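Local structure of trehalose-6-phosphate phosphatase (Candida albicans, 5DXI) at residues R22-F27 with Q63-S68; W142-A147 with G178-E183; D239-L244 with P268-P273. The protein is a phosphatase of the haloacid dehalogenase (HAD) superfamily that binds a magnesium ion, beryllium trifluoride and a glycan. All coordinates share one frame; numbering follows the deposited sequence.

Interaction 1 of 3, residues R22-F27 with Q63-S68; sequences RRLFLF and QIWIIS. With BEF (beryllium trifluoride ion), chain F.
With chi1 at -61°, CG of Phe27 lies beside its own backbone N, and the ring reaches toward the neighbouring strand, where CE2 comes obliquely to 3.8 Å from CG2 of Ile64. Ile66 turns the end of its chain toward the same ring through chi2 of -57°, bringing CD1 to the ring edge and within 4.0 Å of Phe27 CB. On this face, CD2 of Phe25 packs on CG1 of Ile64. The other face carries Leu24, whose CD1 approaches CD1 of Trp65, and Leu26, whose CD2 lies 3.9 Å from CD1 of Ile67, the two side chains side by side and pointing the same way.

Strands 23-27 and 62-67 are parallel neighbours in the Rossmann-like HAD core, joined through helix 47-58 as a beta-alpha-beta unit. Five backbone bonds zip them together: Phe25 N gives to Gln63 O and Phe27 N to Trp65 O, each 2.8 Å and nearly straight, while Arg23, Phe25 and Phe27 return their carbonyls to Gln63, Trp65 and Ile67. Helix 191-199 packs on the Leu24, Leu26 and Trp65 side. Just past the strand end, Ser68 OG lies 2.5 Å from F3 of the beryllium trifluoride, a hydrogen bond whose exact length is doubtful.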
loop_
_atom_site.group_PDB
_atom_site.type_symbol
_atom_site.label_atom_id
_atom_site.label_comp_id
_atom_site.label_asym_id
_atom_site.label_seq_id
_atom_site.Cartn_x
_atom_site.Cartn_y
_atom_site.Cartn_z
ATOM N N ARG A 22 9.375 18.548 5.852
ATOM C CA ARG A 22 9.769 17.135 5.862
ATOM C C ARG A 22 8.615 16.263 5.386
ATOM O O ARG A 22 7.756 15.840 6.160
ATOM C CB ARG A 22 10.229 16.721 7.259
ATOM C CG ARG A 22 11.464 17.483 7.723
ATOM C CD ARG A 22 11.731 17.289 9.198
ATOM N NE ARG A 22 10.632 17.796 10.022
ATOM C CZ ARG A 22 10.492 19.069 10.381
ATOM N NH1 ARG A 22 11.377 19.976 9.987
ATOM N NH2 ARG A 22 9.461 19.436 11.126
ATOM N N ARG A 23 8.625 15.977 4.095
ATOM C CA ARG A 23 7.490 15.347 3.470
ATOM C C ARG A 23 7.724 13.857 3.287
ATOM O O ARG A 23 8.806 13.438 2.865
ATOM C CB ARG A 23 7.241 16.033 2.139
ATOM C CG ARG A 23 7.244 17.558 2.305
ATOM C CD ARG A 23 6.670 18.218 1.100
ATOM N NE ARG A 23 6.832 19.671 1.065
ATOM C CZ ARG A 23 7.666 20.315 0.255
ATOM N NH1 ARG A 23 8.450 19.634 -0.574
ATOM N NH2 ARG A 23 7.729 21.642 0.290
ATOM N N LEU A 24 6.707 13.060 3.581
ATOM C CA LEU A 24 6.791 11.613 3.401
ATOM C C LEU A 24 5.612 11.111 2.581
ATOM O O LEU A 24 4.440 11.200 3.005
ATOM C CB LEU A 24 6.834 10.901 4.753
ATOM C CG LEU A 24 6.874 9.374 4.773
ATOM C CD1 LEU A 24 8.150 8.831 4.125
ATOM C CD2 LEU A 24 6.743 8.876 6.209
ATOM N N PHE A 25 5.924 10.588 1.403
ATOM C CA PHE A 25 4.934 9.997 0.517
ATOM C C PHE A 25 4.924 8.477 0.658
ATOM O O PHE A 25 5.979 7.824 0.569
ATOM C CB PHE A 25 5.222 10.390 -0.942
ATOM C CG PHE A 25 5.084 11.868 -1.208
ATOM C CD1 PHE A 25 3.856 12.413 -1.555
ATOM C CD2 PHE A 25 6.175 12.719 -1.071
ATOM C CE1 PHE A 25 3.724 13.777 -1.788
ATOM C CE2 PHE A 25 6.049 14.084 -1.297
ATOM C CZ PHE A 25 4.821 14.613 -1.662
ATOM N N LEU A 26 3.730 7.922 0.847
ATOM C CA LEU A 26 3.546 6.496 1.085
ATOM C C LEU A 26 2.577 5.936 0.060
ATOM O O LEU A 26 1.346 5.944 0.251
ATOM C CB LEU A 26 3.028 6.260 2.501
ATOM C CG LEU A 26 3.880 6.935 3.571
ATOM C CD1 LEU A 26 3.065 7.148 4.867
ATOM C CD2 LEU A 26 5.147 6.132 3.839
ATOM N N PHE A 27 3.135 5.441 -1.038
ATOM C CA PHE A 27 2.318 5.079 -2.191
ATOM C C PHE A 27 2.137 3.595 -2.357
ATOM O O PHE A 27 3.104 2.854 -2.541
ATOM C CB PHE A 27 2.916 5.596 -3.508
ATOM C CG PHE A 27 3.039 7.083 -3.590
ATOM C CD1 PHE A 27 2.161 7.915 -2.887
ATOM C CD2 PHE A 27 4.000 7.661 -4.415
ATOM C CE1 PHE A 27 2.267 9.294 -2.986
ATOM C CE2 PHE A 27 4.111 9.040 -4.515
ATOM C CZ PHE A 27 3.243 9.861 -3.798
ATOM N N GLN A 63 10.655 12.457 0.864
ATOM C CA GLN A 63 11.014 11.041 0.884
ATOM C C GLN A 63 9.834 10.240 0.340
ATOM O O GLN A 63 8.703 10.372 0.827
ATOM C CB GLN A 63 11.359 10.568 2.293
ATOM C CG GLN A 63 12.608 11.181 2.893
ATOM C CD GLN A 63 13.851 10.770 2.139
ATOM O OE1 GLN A 63 14.263 9.611 2.191
ATOM N NE2 GLN A 63 14.453 11.716 1.428
ATOM N N ILE A 64 10.079 9.422 -0.673
ATOM C CA ILE A 64 8.989 8.687 -1.299
ATOM C C ILE A 64 9.156 7.180 -1.162
ATOM O O ILE A 64 10.221 6.632 -1.460
ATOM C CB ILE A 64 8.867 9.028 -2.785
ATOM C CG1 ILE A 64 8.705 10.537 -2.980
ATOM C CG2 ILE A 64 7.705 8.263 -3.413
ATOM C CD1 ILE A 64 8.865 10.953 -4.440
ATOM N N TRP A 65 8.094 6.512 -0.724
ATOM C CA TRP A 65 8.103 5.062 -0.589
ATOM C C TRP A 65 6.965 4.416 -1.373
ATOM O O TRP A 65 5.813 4.888 -1.337
ATOM C CB TRP A 65 8.017 4.665 0.889
ATOM C CG TRP A 65 9.339 4.783 1.565
ATOM C CD1 TRP A 65 9.968 5.936 1.925
ATOM C CD2 TRP A 65 10.203 3.714 1.946
ATOM N NE1 TRP A 65 11.172 5.651 2.512
ATOM C CE2 TRP A 65 11.346 4.292 2.530
ATOM C CE3 TRP A 65 10.121 2.321 1.850
ATOM C CZ2 TRP A 65 12.400 3.527 3.030
ATOM C CZ3 TRP A 65 11.170 1.559 2.336
ATOM C CH2 TRP A 65 12.294 2.163 2.925
ATOM N N ILE A 66 7.313 3.355 -2.102
ATOM C CA ILE A 66 6.341 2.501 -2.761
ATOM C C ILE A 66 6.131 1.267 -1.889
ATOM O O ILE A 66 7.062 0.495 -1.661
ATOM C CB ILE A 66 6.792 2.073 -4.171
ATOM C CG1 ILE A 66 7.360 3.276 -4.955
ATOM C CG2 ILE A 66 5.656 1.361 -4.896
ATOM C CD1 ILE A 66 6.402 4.449 -5.091
ATOM N N ILE A 67 4.914 1.111 -1.378
ATOM C CA ILE A 67 4.574 0.047 -0.446
ATOM C C ILE A 67 3.504 -0.842 -1.064
ATOM O O ILE A 67 2.340 -0.443 -1.180
ATOM C CB ILE A 67 4.083 0.649 0.911
ATOM C CG1 ILE A 67 5.134 1.631 1.435
ATOM C CG2 ILE A 67 3.777 -0.446 1.916
ATOM C CD1 ILE A 67 4.697 2.451 2.608
ATOM N N SER A 68 3.898 -2.047 -1.462
ATOM C CA SER A 68 3.101 -2.828 -2.394
ATOM C C SER A 68 2.938 -4.280 -1.963
ATOM O O SER A 68 3.699 -4.773 -1.138
ATOM C CB SER A 68 3.760 -2.778 -3.801
ATOM O OG SER A 68 3.011 -3.528 -4.751
HETATM BE BE BEF F . -0.410 -1.762 -3.873
HETATM F F1 BEF F . -0.386 -3.323 -3.043
HETATM F F2 BEF F . -1.490 -2.456 -5.086
HETATM F F3 BEF F . 0.953 -2.131 -4.936
#

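Interaction 2 of 3, residues W142-A147 with G178-E183; sequences WHYRRA and GKANIE. With GLC (alpha-D-glucopyranose), chain C; GLC (alpha-D-glucopyranose), chain B.
Strands 140-143 and 181-186 run antiparallel, with Trp142 and Ile182 as a hydrogen-bonded pair (Trp142 N to Ile182 O 2.7 Å) and His143 facing Asn181 as a non-hydrogen-bonded one. They are the central strands of the four-stranded antiparallel sheet of the HAD cap domain, and beyond the pairing the type II turn 178-181 meets the loop after strand 140-143. Tyr144 N gives a straight bond to Ala180 O.

A chi1 of 59° sets the Tyr144 ring against that turn: Ala180 C sits over one face, 3.4 Å from Tyr144 CE2, and a water in the ring plane links Tyr144 OH to Asn181 O. On the Trp142 side, Ile182 CD1 lies obliquely against CE3 of the indole, and helix 149-165 packs on Ile182.

The two glucose units lie on the His143 and Asn181 side, reached also by Arg145 and Lys179 from the loops. Arg145 bends at chi3 and lays one guanidinium face over Ala180 CB; its edge meets O3 of the chain C glucose in plane, NE donating at 2.8 Å and NH2 only weakly. That same O3 donates to Lys179 O, which also takes a bond from O2 of the sugar, and a second water joins O3 to Ala180 O and His143 ND1. His143 NE2 is hydrogen-bonded to Glu134, while NZ of Lys179 forms a salt bridge with Asp233 of the magnesium site. Glu183 OE2 lies 2.4 Å from O4 of the chain B glucose, a hydrogen bond of doubtful length, and Asn181 ND2 donates to O2 of the chain C glucose at 2.9 Å.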
loop_
_atom_site.group_PDB
_atom_site.type_symbol
_atom_site.label_atom_id
_atom_site.label_comp_id
_atom_site.label_asym_id
_atom_site.label_seq_id
_atom_site.Cartn_x
_atom_site.Cartn_y
_atom_site.Cartn_z
ATOM N N TRP A 142 -3.843 -15.968 -4.708
ATOM C CA TRP A 142 -4.682 -16.671 -5.667
ATOM C C TRP A 142 -5.472 -15.648 -6.478
ATOM O O TRP A 142 -6.261 -14.878 -5.924
ATOM C CB TRP A 142 -5.612 -17.665 -4.973
ATOM C CG TRP A 142 -6.466 -18.448 -5.940
ATOM C CD1 TRP A 142 -6.035 -19.301 -6.925
ATOM C CD2 TRP A 142 -7.897 -18.447 -6.009
ATOM N NE1 TRP A 142 -7.113 -19.825 -7.606
ATOM C CE2 TRP A 142 -8.266 -19.321 -7.057
ATOM C CE3 TRP A 142 -8.901 -17.797 -5.285
ATOM C CZ2 TRP A 142 -9.598 -19.553 -7.399
ATOM C CZ3 TRP A 142 -10.225 -18.033 -5.621
ATOM C CH2 TRP A 142 -10.561 -18.900 -6.671
ATOM N N HIS A 143 -5.223 -15.638 -7.784
ATOM C CA HIS A 143 -5.869 -14.712 -8.713
ATOM C C HIS A 143 -7.080 -15.341 -9.402
ATOM O O HIS A 143 -6.978 -16.448 -9.917
ATOM C CB HIS A 143 -4.897 -14.263 -9.800
ATOM C CG HIS A 143 -3.787 -13.382 -9.322
ATOM N ND1 HIS A 143 -3.945 -12.025 -9.125
ATOM C CD2 HIS A 143 -2.490 -13.654 -9.041
ATOM C CE1 HIS A 143 -2.795 -11.502 -8.744
ATOM N NE2 HIS A 143 -1.896 -12.469 -8.680
ATOM N N TYR A 144 -8.205 -14.632 -9.451
ATOM C CA TYR A 144 -9.348 -15.130 -10.220
ATOM C C TYR A 144 -10.007 -14.059 -11.094
ATOM O O TYR A 144 -11.171 -14.195 -11.476
ATOM C CB TYR A 144 -10.397 -15.765 -9.293
ATOM C CG TYR A 144 -10.979 -14.870 -8.225
ATOM C CD1 TYR A 144 -12.156 -14.166 -8.449
ATOM C CD2 TYR A 144 -10.371 -14.746 -6.979
ATOM C CE1 TYR A 144 -12.710 -13.352 -7.466
ATOM C CE2 TYR A 144 -10.922 -13.932 -5.980
ATOM C CZ TYR A 144 -12.088 -13.235 -6.236
ATOM O OH TYR A 144 -12.646 -12.420 -5.276
ATOM N N ARG A 145 -9.264 -13.004 -11.417
ATOM C CA ARG A 145 -9.790 -11.937 -12.266
ATOM C C ARG A 145 -10.202 -12.483 -13.646
ATOM O O ARG A 145 -11.231 -12.101 -14.195
ATOM C CB ARG A 145 -8.765 -10.804 -12.408
ATOM C CG ARG A 145 -9.217 -9.639 -13.287
ATOM C CD ARG A 145 -8.318 -8.425 -13.091
ATOM N NE ARG A 145 -8.291 -8.003 -11.682
ATOM C CZ ARG A 145 -9.255 -7.310 -11.081
ATOM N NH1 ARG A 145 -10.346 -6.949 -11.764
ATOM N NH2 ARG A 145 -9.141 -6.977 -9.790
ATOM N N ARG A 146 -9.404 -13.395 -14.189
ATOM C CA ARG A 146 -9.645 -13.935 -15.531
ATOM C C ARG A 146 -10.740 -15.001 -15.593
ATOM O O ARG A 146 -11.089 -15.463 -16.675
ATOM C CB ARG A 146 -8.351 -14.527 -16.075
ATOM C CG ARG A 146 -7.245 -13.521 -16.310
ATOM C CD ARG A 146 -6.013 -14.252 -16.814
ATOM N NE ARG A 146 -4.933 -13.368 -17.249
ATOM C CZ ARG A 146 -3.639 -13.664 -17.124
ATOM N NH1 ARG A 146 -3.274 -14.805 -16.550
ATOM N NH2 ARG A 146 -2.707 -12.819 -17.558
ATOM N N ALA A 147 -11.262 -15.410 -14.440
ATOM C CA ALA A 147 -12.324 -16.412 -14.399
ATOM C C ALA A 147 -13.690 -15.785 -14.645
ATOM O O ALA A 147 -13.826 -14.561 -14.665
ATOM C CB ALA A 147 -12.317 -17.146 -13.074
ATOM N N GLY A 178 -8.521 -9.473 -1.678
ATOM C CA GLY A 178 -8.088 -8.317 -2.443
ATOM C C GLY A 178 -8.904 -8.260 -3.722
ATOM O O GLY A 178 -9.774 -9.100 -3.932
ATOM N N LYS A 179 -8.661 -7.255 -4.554
ATOM C CA LYS A 179 -9.383 -7.147 -5.814
ATOM C C LYS A 179 -9.164 -8.394 -6.664
ATOM O O LYS A 179 -8.067 -8.637 -7.163
ATOM C CB LYS A 179 -8.953 -5.881 -6.554
ATOM C CG LYS A 179 -9.512 -4.597 -5.910
ATOM C CD LYS A 179 -9.012 -3.362 -6.640
ATOM C CE LYS A 179 -9.632 -2.076 -6.089
ATOM N NZ LYS A 179 -9.012 -0.900 -6.773
ATOM N N ALA A 180 -10.221 -9.195 -6.776
ATOM C CA ALA A 180 -10.210 -10.445 -7.537
ATOM C C ALA A 180 -9.042 -11.342 -7.126
ATOM O O ALA A 180 -8.421 -12.002 -7.978
ATOM C CB ALA A 180 -10.173 -10.164 -9.061
ATOM N N ASN A 181 -8.718 -11.342 -5.831
ATOM C CA ASN A 181 -7.696 -12.258 -5.335
ATOM C C ASN A 181 -7.929 -12.672 -3.888
ATOM O O ASN A 181 -8.789 -12.131 -3.191
ATOM C CB ASN A 181 -6.277 -11.642 -5.500
ATOM C CG ASN A 181 -5.945 -10.538 -4.449
ATOM O OD1 ASN A 181 -6.217 -10.677 -3.262
ATOM N ND2 ASN A 181 -5.332 -9.458 -4.909
ATOM N N ILE A 182 -7.174 -13.675 -3.459
ATOM C CA ILE A 182 -7.022 -13.956 -2.049
ATOM C C ILE A 182 -5.524 -13.935 -1.794
ATOM O O ILE A 182 -4.762 -14.489 -2.581
ATOM C CB ILE A 182 -7.626 -15.309 -1.640
ATOM C CG1 ILE A 182 -9.140 -15.284 -1.814
ATOM C CG2 ILE A 182 -7.320 -15.620 -0.176
ATOM C CD1 ILE A 182 -9.780 -16.639 -1.637
ATOM N N GLU A 183 -5.081 -13.311 -0.723
ATOM C CA GLU A 183 -3.672 -13.298 -0.403
ATOM C C GLU A 183 -3.507 -13.784 1.008
ATOM O O GLU A 183 -4.328 -13.512 1.833
ATOM C CB GLU A 183 -3.072 -11.894 -0.572
ATOM C CG GLU A 183 -3.154 -11.315 -1.981
ATOM C CD GLU A 183 -1.935 -10.521 -2.394
ATOM O OE1 GLU A 183 -0.847 -10.814 -1.938
ATOM O OE2 GLU A 183 -2.063 -9.611 -3.196
HETATM C C1 GLC C . -3.514 -6.615 -8.409
HETATM C C2 GLC C . -4.922 -7.162 -8.502
HETATM C C3 GLC C . -5.035 -8.125 -9.677
HETATM C C4 GLC C . -4.646 -7.417 -10.972
HETATM C C5 GLC C . -3.228 -6.872 -10.821
HETATM C C6 GLC C . -2.778 -6.059 -12.027
HETATM O O2 GLC C . -5.286 -7.848 -7.308
HETATM O O3 GLC C . -6.378 -8.614 -9.739
HETATM O O4 GLC C . -4.664 -8.338 -12.066
HETATM O O5 GLC C . -3.161 -6.015 -9.666
HETATM O O6 GLC C . -3.541 -4.838 -12.068
HETATM C C1 GLC B . -1.240 -7.226 -8.144
HETATM C C2 GLC B . -0.298 -8.410 -7.977
HETATM C C3 GLC B . -0.425 -8.966 -6.555
HETATM C C4 GLC B . -0.153 -7.855 -5.557
HETATM C C5 GLC B . -1.128 -6.709 -5.815
HETATM C C6 GLC B . -0.795 -5.538 -4.909
HETATM O O1 GLC B . -2.596 -7.659 -8.048
HETATM O O2 GLC B . -0.636 -9.406 -8.938
HETATM O O3 GLC B . 0.523 -10.004 -6.353
HETATM O O4 GLC B . -0.324 -8.334 -4.206
HETATM O O5 GLC B . -1.004 -6.233 -7.145
HETATM O O6 GLC B . 0.485 -5.012 -5.280
HETATM O O HOH W 1 -6.656 -11.147 -9.588
HETATM O O HOH W 2 -11.629 -12.483 -2.890
#

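Interaction 3 of 3, residues D239-L244 with P268-P273; sequences DMFNSL and PVAVGP
Phe241 carries this contact between helix 235-253 and strand 266-271, which belong to one beta-alpha-beta unit of the HAD core; the short segments of the two run nearly antiparallel, 160° apart, with axes 8.5 Å from each other at closest. Its CB starts 4.0 Å from Pro268 CB. Chi1 of -54° then places CG beside the backbone N, from where the ring extends along the strand. CD1 packs closest on the proline, 3.7 Å from Pro268 CB. One atom further out, Phe241 CE1 lies between two peptides, 3.9 Å from Val269 N and 3.7 Å from Val269 O. At the tip, Phe241 CZ comes to 3.4 Å from Val269 O, which it meets obliquely. CE2 turns to the next residue and rests against CA and CB of Ala270. A single ring therefore spans three successive residues of the strand.

Val269 sets its CB away from the helix, and its side chain touches Leu231 of strand 227-232. Phe241 also touches Cys230 of that strand, and Thr278 and Val279 in a loop, which places it in the layer between helix and sheet. One turn further along the helix, Leu244 adds a second apolar touch: its CD1 lies 4.0 Å from Pro268 CB.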
loop_
_atom_site.group_PDB
_atom_site.type_symbol
_atom_site.label_atom_id
_atom_site.label_comp_id
_atom_site.label_asym_id
_atom_site.label_seq_id
_atom_site.Cartn_x
_atom_site.Cartn_y
_atom_site.Cartn_z
ATOM N N ASP A 239 -4.543 -1.022 6.217
ATOM C CA ASP A 239 -3.519 -1.101 7.268
ATOM C C ASP A 239 -2.685 0.179 7.321
ATOM O O ASP A 239 -2.348 0.668 8.399
ATOM C CB ASP A 239 -2.615 -2.322 7.053
ATOM C CG ASP A 239 -3.369 -3.625 7.224
ATOM O OD1 ASP A 239 -4.439 -3.594 7.873
ATOM O OD2 ASP A 239 -2.903 -4.670 6.742
ATOM N N MET A 240 -2.367 0.736 6.157
ATOM C CA MET A 240 -1.656 2.002 6.127
ATOM C C MET A 240 -2.496 3.130 6.709
ATOM O O MET A 240 -1.997 3.895 7.531
ATOM C CB MET A 240 -1.225 2.371 4.709
ATOM C CG MET A 240 -0.267 1.366 4.079
ATOM S SD MET A 240 0.667 2.052 2.690
ATOM C CE MET A 240 -0.676 2.293 1.527
ATOM N N PHE A 241 -3.755 3.230 6.286
ATOM C CA PHE A 241 -4.621 4.324 6.732
ATOM C C PHE A 241 -4.824 4.245 8.248
ATOM O O PHE A 241 -4.810 5.263 8.950
ATOM C CB PHE A 241 -5.993 4.292 6.027
ATOM C CG PHE A 241 -5.921 4.268 4.512
ATOM C CD1 PHE A 241 -4.860 4.843 3.841
ATOM C CD2 PHE A 241 -6.946 3.691 3.766
ATOM C CE1 PHE A 241 -4.799 4.821 2.438
ATOM C CE2 PHE A 241 -6.894 3.663 2.374
ATOM C CZ PHE A 241 -5.821 4.229 1.709
ATOM N N ASN A 242 -5.060 3.033 8.738
ATOM C CA ASN A 242 -5.258 2.820 10.169
ATOM C C ASN A 242 -4.019 3.236 10.970
ATOM O O ASN A 242 -4.145 3.888 11.990
ATOM C CB ASN A 242 -5.612 1.363 10.457
ATOM C CG ASN A 242 -7.104 1.110 10.466
ATOM O OD1 ASN A 242 -7.889 1.865 11.068
ATOM N ND2 ASN A 242 -7.512 0.029 9.809
ATOM N N SER A 243 -2.828 2.849 10.513
ATOM C CA SER A 243 -1.602 3.244 11.219
ATOM C C SER A 243 -1.468 4.754 11.272
ATOM O O SER A 243 -1.110 5.310 12.317
ATOM C CB SER A 243 -0.341 2.642 10.581
ATOM O OG SER A 243 -0.245 1.276 10.916
ATOM N N LEU A 244 -1.749 5.417 10.154
ATOM C CA LEU A 244 -1.700 6.877 10.139
ATOM C C LEU A 244 -2.725 7.522 11.071
ATOM O O LEU A 244 -2.417 8.507 11.744
ATOM C CB LEU A 244 -1.906 7.407 8.726
ATOM C CG LEU A 244 -0.717 7.245 7.794
ATOM C CD1 LEU A 244 -1.139 7.684 6.412
ATOM C CD2 LEU A 244 0.484 8.064 8.280
ATOM N N PRO A 268 -4.348 10.295 4.825
ATOM C CA PRO A 268 -4.631 8.972 4.261
ATOM C C PRO A 268 -5.792 9.059 3.280
ATOM O O PRO A 268 -6.894 9.481 3.643
ATOM C CB PRO A 268 -4.993 8.127 5.479
ATOM C CG PRO A 268 -5.482 9.116 6.507
ATOM C CD PRO A 268 -4.899 10.467 6.187
ATOM N N VAL A 269 -5.542 8.643 2.043
ATOM C CA VAL A 269 -6.482 8.877 0.958
ATOM C C VAL A 269 -6.758 7.584 0.197
ATOM O O VAL A 269 -5.837 6.961 -0.337
ATOM C CB VAL A 269 -5.937 9.939 -0.023
ATOM C CG1 VAL A 269 -6.966 10.240 -1.098
ATOM C CG2 VAL A 269 -5.546 11.213 0.725
ATOM N N ALA A 270 -8.021 7.174 0.146
ATOM C CA ALA A 270 -8.380 5.968 -0.591
ATOM C C ALA A 270 -8.529 6.246 -2.080
ATOM O O ALA A 270 -8.960 7.323 -2.485
ATOM C CB ALA A 270 -9.678 5.352 -0.047
ATOM N N VAL A 271 -8.149 5.267 -2.892
ATOM C CA VAL A 271 -8.422 5.336 -4.316
ATOM C C VAL A 271 -9.612 4.442 -4.603
ATOM O O VAL A 271 -9.552 3.219 -4.423
ATOM C CB VAL A 271 -7.211 4.931 -5.170
ATOM C CG1 VAL A 271 -7.551 5.079 -6.628
ATOM C CG2 VAL A 271 -6.009 5.792 -4.803
ATOM N N GLY A 272 -10.705 5.066 -5.034
ATOM C CA GLY A 272 -11.946 4.361 -5.275
ATOM C C GLY A 272 -13.124 5.327 -5.278
ATOM O O GLY A 272 -12.952 6.533 -5.128
ATOM N N PRO A 273 -14.329 4.802 -5.465
ATOM C CA PRO A 273 -15.490 5.685 -5.576
ATOM C C PRO A 273 -15.884 6.307 -4.219
ATOM O O PRO A 273 -15.397 5.871 -3.167
ATOM C CB PRO A 273 -16.574 4.761 -6.110
ATOM C CG PRO A 273 -16.167 3.392 -5.689
ATOM C CD PRO A 273 -14.674 3.382 -5.668
#

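Interactions 1 and 3 both reach the same mixed sheet of the core, with strand 227-232 lying between strands 23-27 and 266-271. Their centres are about 13 Å apart, and they meet where Ile67 CD1 packs on Met240 SD at 4.1 Å. Interaction 2 sits in the smaller antiparallel sheet, its centre about 26 Å from that of interaction 1 and about 21 Å from that of interaction 3. The ligands bridge this separation: Ser68, at the end of interaction 1, contacts the beryllium trifluoride and a glucose, while both segments of interaction 2 hold the glycan, through His143, Arg145, Lys179, Asn181 and Glu183. Phe241 of interaction 3 stays back, its side chain about 9 Å from the magnesium ion.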